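Local coordinates for protein peptidoglycan glycosyltransferase (Atopobium parvulum, PDB 4OVD) that belongs to the penicillin-binding proteins, pairing a dimerisation domain of that family with a penicillin-binding transpeptidase domain built round an antiparallel sheet, at residues I250-P255 with L525-G530; V478-Y483 with V544-F549; Y483-A488 with G516-S521. All blocks are in the same frame, centred on the assembly; numbering follows the deposited sequence.

All three contacts belong to the transpeptidase domain. Contacts 1 and 3 are strand pairs of its five-stranded antiparallel sheet, ordered 260-266, 248-253, 525-532, 510-518, 487-495; contact 2 packs helix 542-556, lying on that sheet, against the loop leading into strand 487-495. Contact 1 pairs the second strand with the central one, contact 3 the fourth with the edge strand. The centre of contact 3 is about 12 Å from that of contact 1 and 10 Å from that of contact 2, with 13 Å between the other two. Along the chain, contact 3 is nested inside the loops closed by both others, while contacts 1 and 2 alternate. Phe546 touches Val527, Gly516, Val487 and Val518, so one ring ties the helix to both strand pairs.

Contact 1: I250-P255 with L525-G530; sequences IMAMNP and LMVYVG
Met251 and Tyr528, and two residues further on Met253 and Met526, form the hydrogen-bonded pairs of an antiparallel ladder in the central sheet of the transpeptidase domain. The short strand axes run 4.7 Å apart at 173°. Met251 N donates a hydrogen bond to Tyr528 O at 3.0 Å, and Tyr528 N donates to Met251 O at 2.9 Å; the Met253-Met526 pair repeats the exchange. Between these rungs sits Ala252 with Val527, a non-hydrogen-bonded pair.

Met526, a selenomethionine, runs outward from the strand. Its CB lies 4.1 Å from Met253 O and 4.3 Å from Pro255 CD. CG, anti to the backbone N (chi1 -165°), packs on Ile517 of the next strand. SE carries the bend (chi3 72°) that brings CE against Met253 SE and to 3.9 Å from Met253 CG. The two selenomethionines thus run alongside each other on the face covered by helix 418-429, where both touch Ile422. Tyr528 shares this face, its hydroxyl bonded to Ser513.

The other face, with Ile250, Ala252, Val527 and Val529, receives helix 542-556. There Ala252 CB meets two branches, Val527 CG2 at 3.9 Å and Leu525 CD1 at 4.1 Å.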
loop_
_atom_site.group_PDB
_atom_site.type_symbol
_atom_site.label_atom_id
_atom_site.label_comp_id
_atom_site.label_asym_id
_atom_site.label_seq_id
_atom_site.Cartn_x
_atom_site.Cartn_y
_atom_site.Cartn_z
ATOM N N ILE A 250 4.125 -6.143 2.467
ATOM C CA ILE A 250 2.918 -6.457 3.192
ATOM C C ILE A 250 2.551 -5.276 4.070
ATOM O O ILE A 250 3.421 -4.613 4.601
ATOM C CB ILE A 250 3.129 -7.808 3.954
ATOM C CG1 ILE A 250 1.868 -8.250 4.655
ATOM C CG2 ILE A 250 4.165 -7.615 5.015
ATOM C CD1 ILE A 250 1.975 -9.683 5.138
HETATM N N MSE A 251 1.280 -4.986 4.241
HETATM C CA MSE A 251 0.871 -3.863 5.084
HETATM C C MSE A 251 -0.500 -4.094 5.660
HETATM O O MSE A 251 -1.358 -4.669 4.991
HETATM C CB MSE A 251 0.840 -2.557 4.246
HETATM C CG MSE A 251 -0.030 -1.463 4.920
HETATM SE SE MSE A 251 0.182 0.370 4.189
HETATM C CE MSE A 251 2.115 0.682 4.209
ATOM N N ALA A 252 -0.713 -3.694 6.903
ATOM C CA ALA A 252 -2.016 -3.786 7.519
ATOM C C ALA A 252 -2.276 -2.355 7.974
ATOM O O ALA A 252 -1.413 -1.795 8.609
ATOM C CB ALA A 252 -1.991 -4.716 8.691
HETATM N N MSE A 253 -3.470 -1.823 7.724
HETATM C CA MSE A 253 -3.787 -0.451 8.021
HETATM C C MSE A 253 -5.225 -0.314 8.361
HETATM O O MSE A 253 -6.005 -1.173 8.106
HETATM C CB MSE A 253 -3.498 0.451 6.787
HETATM C CG MSE A 253 -4.622 0.764 5.712
HETATM SE SE MSE A 253 -3.746 2.120 4.583
HETATM C CE MSE A 253 -4.404 3.672 5.552
ATOM N N ASN A 254 -5.554 0.805 8.977
ATOM C CA ASN A 254 -6.876 1.127 9.344
ATOM C C ASN A 254 -7.351 2.022 8.202
ATOM O O ASN A 254 -6.809 3.109 7.992
ATOM C CB ASN A 254 -6.858 1.872 10.678
ATOM C CG ASN A 254 -8.216 2.229 11.149
ATOM O OD1 ASN A 254 -9.014 2.728 10.413
ATOM N ND2 ASN A 254 -8.486 1.962 12.384
ATOM N N PRO A 255 -8.375 1.571 7.460
ATOM C CA PRO A 255 -8.887 2.318 6.349
ATOM C C PRO A 255 -9.677 3.569 6.748
ATOM O O PRO A 255 -9.931 4.408 5.897
ATOM C CB PRO A 255 -9.787 1.309 5.624
ATOM C CG PRO A 255 -10.183 0.360 6.664
ATOM C CD PRO A 255 -9.037 0.268 7.609
ATOM N N LEU A 525 -9.850 -2.625 9.382
ATOM C CA LEU A 525 -8.688 -3.336 8.806
ATOM C C LEU A 525 -8.649 -3.650 7.309
ATOM O O LEU A 525 -9.571 -4.279 6.754
ATOM C CB LEU A 525 -8.549 -4.671 9.553
ATOM C CG LEU A 525 -7.403 -5.590 9.113
ATOM C CD1 LEU A 525 -6.028 -5.024 9.453
ATOM C CD2 LEU A 525 -7.549 -6.894 9.852
HETATM N N MSE A 526 -7.530 -3.303 6.673
HETATM C CA MSE A 526 -7.317 -3.624 5.307
HETATM C C MSE A 526 -5.867 -4.063 5.252
HETATM O O MSE A 526 -4.990 -3.499 5.915
HETATM C CB MSE A 526 -7.570 -2.365 4.479
HETATM C CG MSE A 526 -7.727 -2.607 2.998
HETATM SE SE MSE A 526 -8.036 -0.885 2.006
HETATM C CE MSE A 526 -6.214 -0.364 2.293
ATOM N N VAL A 527 -5.599 -5.069 4.449
ATOM C CA VAL A 527 -4.277 -5.605 4.311
ATOM C C VAL A 527 -3.944 -5.781 2.843
ATOM O O VAL A 527 -4.849 -6.147 2.013
ATOM C CB VAL A 527 -4.222 -6.972 4.942
ATOM C CG1 VAL A 527 -3.002 -7.715 4.499
ATOM C CG2 VAL A 527 -4.365 -6.887 6.450
ATOM N N TYR A 528 -2.668 -5.517 2.545
ATOM C CA TYR A 528 -2.100 -5.672 1.217
ATOM C C TYR A 528 -0.936 -6.617 1.252
ATOM O O TYR A 528 -0.095 -6.529 2.119
ATOM C CB TYR A 528 -1.556 -4.314 0.626
ATOM C CG TYR A 528 -0.779 -4.561 -0.658
ATOM C CD1 TYR A 528 0.568 -4.793 -0.642
ATOM C CD2 TYR A 528 -1.403 -4.545 -1.879
ATOM C CE1 TYR A 528 1.277 -5.000 -1.827
ATOM C CE2 TYR A 528 -0.733 -4.786 -3.032
ATOM C CZ TYR A 528 0.619 -4.997 -3.000
ATOM O OH TYR A 528 1.272 -5.260 -4.202
ATOM N N VAL A 529 -0.878 -7.518 0.290
ATOM C CA VAL A 529 0.176 -8.478 0.136
ATOM C C VAL A 529 0.583 -8.484 -1.319
ATOM O O VAL A 529 -0.255 -8.595 -2.230
ATOM C CB VAL A 529 -0.237 -9.922 0.435
ATOM C CG1 VAL A 529 0.964 -10.829 0.194
ATOM C CG2 VAL A 529 -0.777 -10.076 1.869
ATOM N N GLY A 530 1.879 -8.341 -1.558
ATOM C CA GLY A 530 2.438 -8.354 -2.901
ATOM C C GLY A 530 3.681 -9.230 -2.945
ATOM O O GLY A 530 4.470 -9.178 -2.046
#

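Contact 2: V478-Y483 with V544-F549; sequences VRAGIY and VVFSQF
Arg479 lays its guanidinium flat over a methyl of Val544: CG2 stands 3.4 Å above the plane, over its centre, and 3.4 Å from Arg479 CZ. The side chains run alongside each other in the same direction. Arg479 leaves its backbone with CG anti to the carbonyl carbon (chi1 -59°), extends through chi2, and bends at chi3 (68°), which swings the flat group across the valine. NH1 has a second partner outside the contact, a hydrogen bond to Gln540 OE1.

One helical turn on, Ser547 packs against the short 3-10 turn 478-480. With chi1 at 56° its OG lies between the backbone N and carbonyl carbon, and from there the hydroxyl donates back to Val544 O at 2.7 Å, within its own helix. That internal bond fixes the rotation of OG, while CB sits against the loop backbone, 3.4 Å from Arg479 O and 3.6 Å from Gly481 O.

Phe546 projects toward the loop with its ring edge facing Ala480 O, which lies near the ring plane and 3.6 Å from CE1. Ala480 CB packs on CD1 of the same ring. Ile482, further along the loop, crosses Phe546 at about a right angle; its CG1 approaches Ser547 O and its CD1 reaches 4.0 Å from Phe546 CE1.

The contact fastens the loop between helix 458-474 and strand 487-495 along helix 542-556, chiefly by van der Waals packing. Phe546 continues beneath it to the sheet, meeting Phe514 edge-to-face and touching Val527 and Val529 of strand 525-532; Val545 and Phe549 touch the same strand, and also helix 225-242.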
loop_
_atom_site.group_PDB
_atom_site.type_symbol
_atom_site.label_atom_id
_atom_site.label_comp_id
_atom_site.label_asym_id
_atom_site.label_seq_id
_atom_site.Cartn_x
_atom_site.Cartn_y
_atom_site.Cartn_z
ATOM N N VAL A 478 -11.067 -16.294 -3.678
ATOM C CA VAL A 478 -11.628 -17.243 -2.727
ATOM C C VAL A 478 -10.661 -17.727 -1.654
ATOM O O VAL A 478 -11.056 -17.799 -0.491
ATOM C CB VAL A 478 -12.398 -18.378 -3.501
ATOM C CG1 VAL A 478 -11.444 -19.325 -4.255
ATOM C CG2 VAL A 478 -13.283 -19.149 -2.586
ATOM N N ARG A 479 -9.364 -17.880 -1.954
ATOM C CA ARG A 479 -8.459 -18.319 -0.868
ATOM C C ARG A 479 -8.133 -17.216 0.127
ATOM O O ARG A 479 -7.461 -17.475 1.131
ATOM C CB ARG A 479 -7.154 -18.874 -1.438
ATOM C CG ARG A 479 -7.543 -20.047 -2.334
ATOM C CD ARG A 479 -6.372 -20.878 -2.664
ATOM N NE ARG A 479 -5.893 -21.546 -1.475
ATOM C CZ ARG A 479 -4.782 -22.278 -1.474
ATOM N NH1 ARG A 479 -4.082 -22.432 -2.595
ATOM N NH2 ARG A 479 -4.366 -22.825 -0.348
ATOM N N ALA A 480 -8.517 -15.984 -0.174
ATOM C CA ALA A 480 -8.303 -14.895 0.787
ATOM C C ALA A 480 -9.387 -14.938 1.845
ATOM O O ALA A 480 -9.290 -14.268 2.867
ATOM C CB ALA A 480 -8.293 -13.553 0.104
ATOM N N GLY A 481 -10.439 -15.723 1.639
ATOM C CA GLY A 481 -11.496 -15.815 2.654
ATOM C C GLY A 481 -10.998 -16.257 4.022
ATOM O O GLY A 481 -10.041 -16.987 4.133
ATOM N N ILE A 482 -11.638 -15.778 5.081
ATOM C CA ILE A 482 -11.230 -16.118 6.433
ATOM C C ILE A 482 -12.499 -16.499 7.192
ATOM O O ILE A 482 -13.440 -15.681 7.322
ATOM C CB ILE A 482 -10.575 -14.943 7.202
ATOM C CG1 ILE A 482 -9.375 -14.337 6.423
ATOM C CG2 ILE A 482 -10.135 -15.433 8.578
ATOM C CD1 ILE A 482 -8.992 -12.963 6.929
ATOM N N TYR A 483 -12.511 -17.735 7.684
ATOM C CA TYR A 483 -13.642 -18.278 8.418
ATOM C C TYR A 483 -14.094 -17.329 9.530
ATOM O O TYR A 483 -13.274 -16.933 10.344
ATOM C CB TYR A 483 -13.263 -19.630 9.022
ATOM C CG TYR A 483 -14.461 -20.245 9.701
ATOM C CD1 TYR A 483 -15.582 -20.636 8.957
ATOM C CD2 TYR A 483 -14.496 -20.392 11.087
ATOM C CE1 TYR A 483 -16.701 -21.181 9.590
ATOM C CE2 TYR A 483 -15.596 -20.941 11.721
ATOM C CZ TYR A 483 -16.691 -21.330 10.972
ATOM O OH TYR A 483 -17.756 -21.868 11.638
ATOM N N VAL A 544 -3.509 -16.250 -0.472
ATOM C CA VAL A 544 -3.281 -17.242 0.606
ATOM C C VAL A 544 -2.554 -16.610 1.781
ATOM O O VAL A 544 -2.929 -16.804 2.950
ATOM C CB VAL A 544 -2.502 -18.464 0.089
ATOM C CG1 VAL A 544 -2.096 -19.396 1.222
ATOM C CG2 VAL A 544 -3.322 -19.230 -0.921
ATOM N N VAL A 545 -1.542 -15.794 1.475
ATOM C CA VAL A 545 -0.808 -15.100 2.495
ATOM C C VAL A 545 -1.740 -14.146 3.222
ATOM O O VAL A 545 -1.702 -14.046 4.438
ATOM C CB VAL A 545 0.383 -14.308 1.884
ATOM C CG1 VAL A 545 1.070 -13.475 2.935
ATOM C CG2 VAL A 545 1.370 -15.243 1.206
ATOM N N PHE A 546 -2.584 -13.449 2.500
ATOM C CA PHE A 546 -3.537 -12.521 3.144
ATOM C C PHE A 546 -4.433 -13.228 4.173
ATOM O O PHE A 546 -4.673 -12.694 5.280
ATOM C CB PHE A 546 -4.422 -11.850 2.091
ATOM C CG PHE A 546 -5.614 -11.093 2.664
ATOM C CD1 PHE A 546 -6.722 -11.771 3.117
ATOM C CD2 PHE A 546 -5.640 -9.689 2.690
ATOM C CE1 PHE A 546 -7.819 -11.091 3.613
ATOM C CE2 PHE A 546 -6.746 -8.997 3.162
ATOM C CZ PHE A 546 -7.847 -9.694 3.615
ATOM N N SER A 547 -4.979 -14.386 3.809
ATOM C CA SER A 547 -5.887 -15.076 4.721
ATOM C C SER A 547 -5.257 -15.329 6.069
ATOM O O SER A 547 -5.910 -15.131 7.074
ATOM C CB SER A 547 -6.497 -16.392 4.167
ATOM O OG SER A 547 -5.505 -17.313 3.755
ATOM N N GLN A 548 -4.002 -15.758 6.081
ATOM C CA GLN A 548 -3.285 -16.006 7.318
ATOM C C GLN A 548 -2.851 -14.712 8.023
ATOM O O GLN A 548 -3.080 -14.535 9.219
ATOM C CB GLN A 548 -2.082 -16.920 7.071
ATOM C CG GLN A 548 -1.169 -17.098 8.297
ATOM C CD GLN A 548 -1.819 -17.675 9.582
ATOM O OE1 GLN A 548 -1.185 -17.673 10.658
ATOM N NE2 GLN A 548 -3.043 -18.181 9.480
ATOM N N PHE A 549 -2.286 -13.752 7.302
ATOM C CA PHE A 549 -1.867 -12.589 7.982
ATOM C C PHE A 549 -3.035 -11.661 8.434
ATOM O O PHE A 549 -3.023 -11.066 9.520
ATOM C CB PHE A 549 -0.834 -11.827 7.144
ATOM C CG PHE A 549 -0.414 -10.580 7.779
ATOM C CD1 PHE A 549 0.457 -10.602 8.844
ATOM C CD2 PHE A 549 -0.895 -9.362 7.323
ATOM C CE1 PHE A 549 0.835 -9.437 9.477
ATOM C CE2 PHE A 549 -0.542 -8.202 7.952
ATOM C CZ PHE A 549 0.336 -8.235 9.026
#

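Contact 3: Y483-A488 with G516-S521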
loop_
_atom_site.group_PDB
_atom_site.type_symbol
_atom_site.label_atom_id
_atom_site.label_comp_id
_atom_site.label_asym_id
_atom_site.label_seq_id
_atom_site.Cartn_x
_atom_site.Cartn_y
_atom_site.Cartn_z
ATOM N N TYR A 483 -12.511 -17.735 7.684
ATOM C CA TYR A 483 -13.642 -18.278 8.418
ATOM C C TYR A 483 -14.094 -17.329 9.530
ATOM O O TYR A 483 -13.274 -16.933 10.344
ATOM C CB TYR A 483 -13.263 -19.630 9.022
ATOM C CG TYR A 483 -14.461 -20.245 9.701
ATOM C CD1 TYR A 483 -15.582 -20.636 8.957
ATOM C CD2 TYR A 483 -14.496 -20.392 11.087
ATOM C CE1 TYR A 483 -16.701 -21.181 9.590
ATOM C CE2 TYR A 483 -15.596 -20.941 11.721
ATOM C CZ TYR A 483 -16.691 -21.330 10.972
ATOM O OH TYR A 483 -17.756 -21.868 11.638
ATOM N N GLY A 484 -15.382 -16.967 9.542
ATOM C CA GLY A 484 -15.974 -16.052 10.545
ATOM C C GLY A 484 -15.939 -14.546 10.219
ATOM O O GLY A 484 -16.493 -13.729 10.958
ATOM N N TYR A 485 -15.319 -14.152 9.098
ATOM C CA TYR A 485 -15.236 -12.737 8.764
ATOM C C TYR A 485 -15.722 -12.454 7.375
ATOM O O TYR A 485 -15.845 -13.330 6.573
ATOM C CB TYR A 485 -13.775 -12.294 8.847
ATOM C CG TYR A 485 -13.158 -12.379 10.232
ATOM C CD1 TYR A 485 -12.576 -13.548 10.705
ATOM C CD2 TYR A 485 -13.126 -11.260 11.047
ATOM C CE1 TYR A 485 -12.013 -13.591 11.972
ATOM C CE2 TYR A 485 -12.571 -11.292 12.281
ATOM C CZ TYR A 485 -12.026 -12.457 12.745
ATOM O OH TYR A 485 -11.488 -12.416 13.980
ATOM N N THR A 486 -15.995 -11.206 7.073
ATOM C CA THR A 486 -16.371 -10.823 5.706
ATOM C C THR A 486 -15.130 -10.217 5.125
ATOM O O THR A 486 -14.484 -9.490 5.804
ATOM C CB THR A 486 -17.478 -9.762 5.671
ATOM O OG1 THR A 486 -18.679 -10.321 6.178
ATOM C CG2 THR A 486 -17.713 -9.312 4.257
ATOM N N VAL A 487 -14.745 -10.609 3.925
ATOM C CA VAL A 487 -13.548 -10.074 3.243
ATOM C C VAL A 487 -13.970 -9.606 1.870
ATOM O O VAL A 487 -14.579 -10.352 1.116
ATOM C CB VAL A 487 -12.451 -11.139 3.124
ATOM C CG1 VAL A 487 -11.234 -10.671 2.307
ATOM C CG2 VAL A 487 -12.048 -11.574 4.498
ATOM N N ALA A 488 -13.742 -8.326 1.598
ATOM C CA ALA A 488 -14.001 -7.766 0.294
ATOM C C ALA A 488 -12.580 -7.510 -0.261
ATOM O O ALA A 488 -11.763 -6.907 0.409
ATOM C CB ALA A 488 -14.730 -6.466 0.442
ATOM N N GLY A 516 -7.217 -6.606 0.503
ATOM C CA GLY A 516 -8.528 -6.943 1.103
ATOM C C GLY A 516 -8.890 -6.154 2.339
ATOM O O GLY A 516 -8.034 -5.668 3.041
ATOM N N ILE A 517 -10.183 -6.040 2.584
ATOM C CA ILE A 517 -10.738 -5.273 3.666
ATOM C C ILE A 517 -11.480 -6.297 4.502
ATOM O O ILE A 517 -12.293 -7.053 3.974
ATOM C CB ILE A 517 -11.735 -4.245 3.084
ATOM C CG1 ILE A 517 -11.031 -3.326 2.084
ATOM C CG2 ILE A 517 -12.363 -3.423 4.193
ATOM C CD1 ILE A 517 -11.901 -2.589 1.062
ATOM N N VAL A 518 -11.182 -6.351 5.789
ATOM C CA VAL A 518 -11.813 -7.312 6.684
ATOM C C VAL A 518 -12.974 -6.587 7.400
ATOM O O VAL A 518 -12.790 -5.463 7.835
ATOM C CB VAL A 518 -10.797 -7.858 7.716
ATOM C CG1 VAL A 518 -11.415 -8.971 8.529
ATOM C CG2 VAL A 518 -9.548 -8.383 7.035
ATOM N N ASN A 519 -14.155 -7.227 7.474
ATOM C CA ASN A 519 -15.358 -6.686 8.100
ATOM C C ASN A 519 -15.439 -5.236 7.783
ATOM O O ASN A 519 -15.230 -4.360 8.661
ATOM C CB ASN A 519 -15.340 -6.929 9.597
ATOM C CG ASN A 519 -15.442 -8.405 9.930
ATOM O OD1 ASN A 519 -15.629 -9.232 9.049
ATOM N ND2 ASN A 519 -15.336 -8.746 11.215
ATOM N N PRO A 520 -15.687 -4.958 6.497
ATOM C CA PRO A 520 -15.747 -3.623 5.948
ATOM C C PRO A 520 -16.713 -2.683 6.683
ATOM O O PRO A 520 -16.450 -1.486 6.730
ATOM C CB PRO A 520 -16.199 -3.871 4.521
ATOM C CG PRO A 520 -15.775 -5.280 4.248
ATOM C CD PRO A 520 -16.112 -5.959 5.498
ATOM N N SER A 521 -17.781 -3.234 7.275
ATOM C CA SER A 521 -18.720 -2.446 8.046
ATOM C C SER A 521 -18.114 -1.988 9.382
ATOM O O SER A 521 -18.683 -1.145 10.028
ATOM C CB SER A 521 -20.024 -3.243 8.275
ATOM O OG SER A 521 -19.809 -4.489 8.971
#
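With chi1 at -67°, which sets CG beside the backbone N, Asn519 turns its amide toward the 483-488 segment, and OD1 faces Thr486 N at 2.8 Å. The bond is almost straight, 173° at the hydrogen, and the donor lies nearly in line with the side-chain C=O. The backbone of Asn519 answers in the reverse direction: its N donates to Thr486 O at 2.8 Å, tilted from the carbonyl plane. Thr486 is therefore gripped at both backbone polar atoms by a single asparagine.

Tyr485, whose CG is anti to its carbonyl carbon, brings its ring edge up to the same amide, the two side chains crossing at a slant. ND2 lies near the ring plane, 3.4 Å from CD2, with the two planes 27° apart. Val518 CG1 packs obliquely on CD2 as well, while the phenol OH is hydrogen-bonded to the carbonyl of Ile559 near the chain's end.

The residues that follow enter the edge of the domain's five-stranded antiparallel sheet, where strand 487-495 pairs with strand 510-518. Val487 and Val518 form a non-hydrogen-bonded pair whose side chains touch Phe546 of helix 542-556. Ala488 and Ile517 form the hydrogen-bonded pair, with Ala488 N to Ile517 O at 3.1 Å and Ile517 N to Ala488 O at 2.8 Å; their side chains face helix 458-474. Pro520 closes over the strand end, its CD 3.9 Å from Thr486 CG2 and its CG 4.1 Å from Ala488 CB.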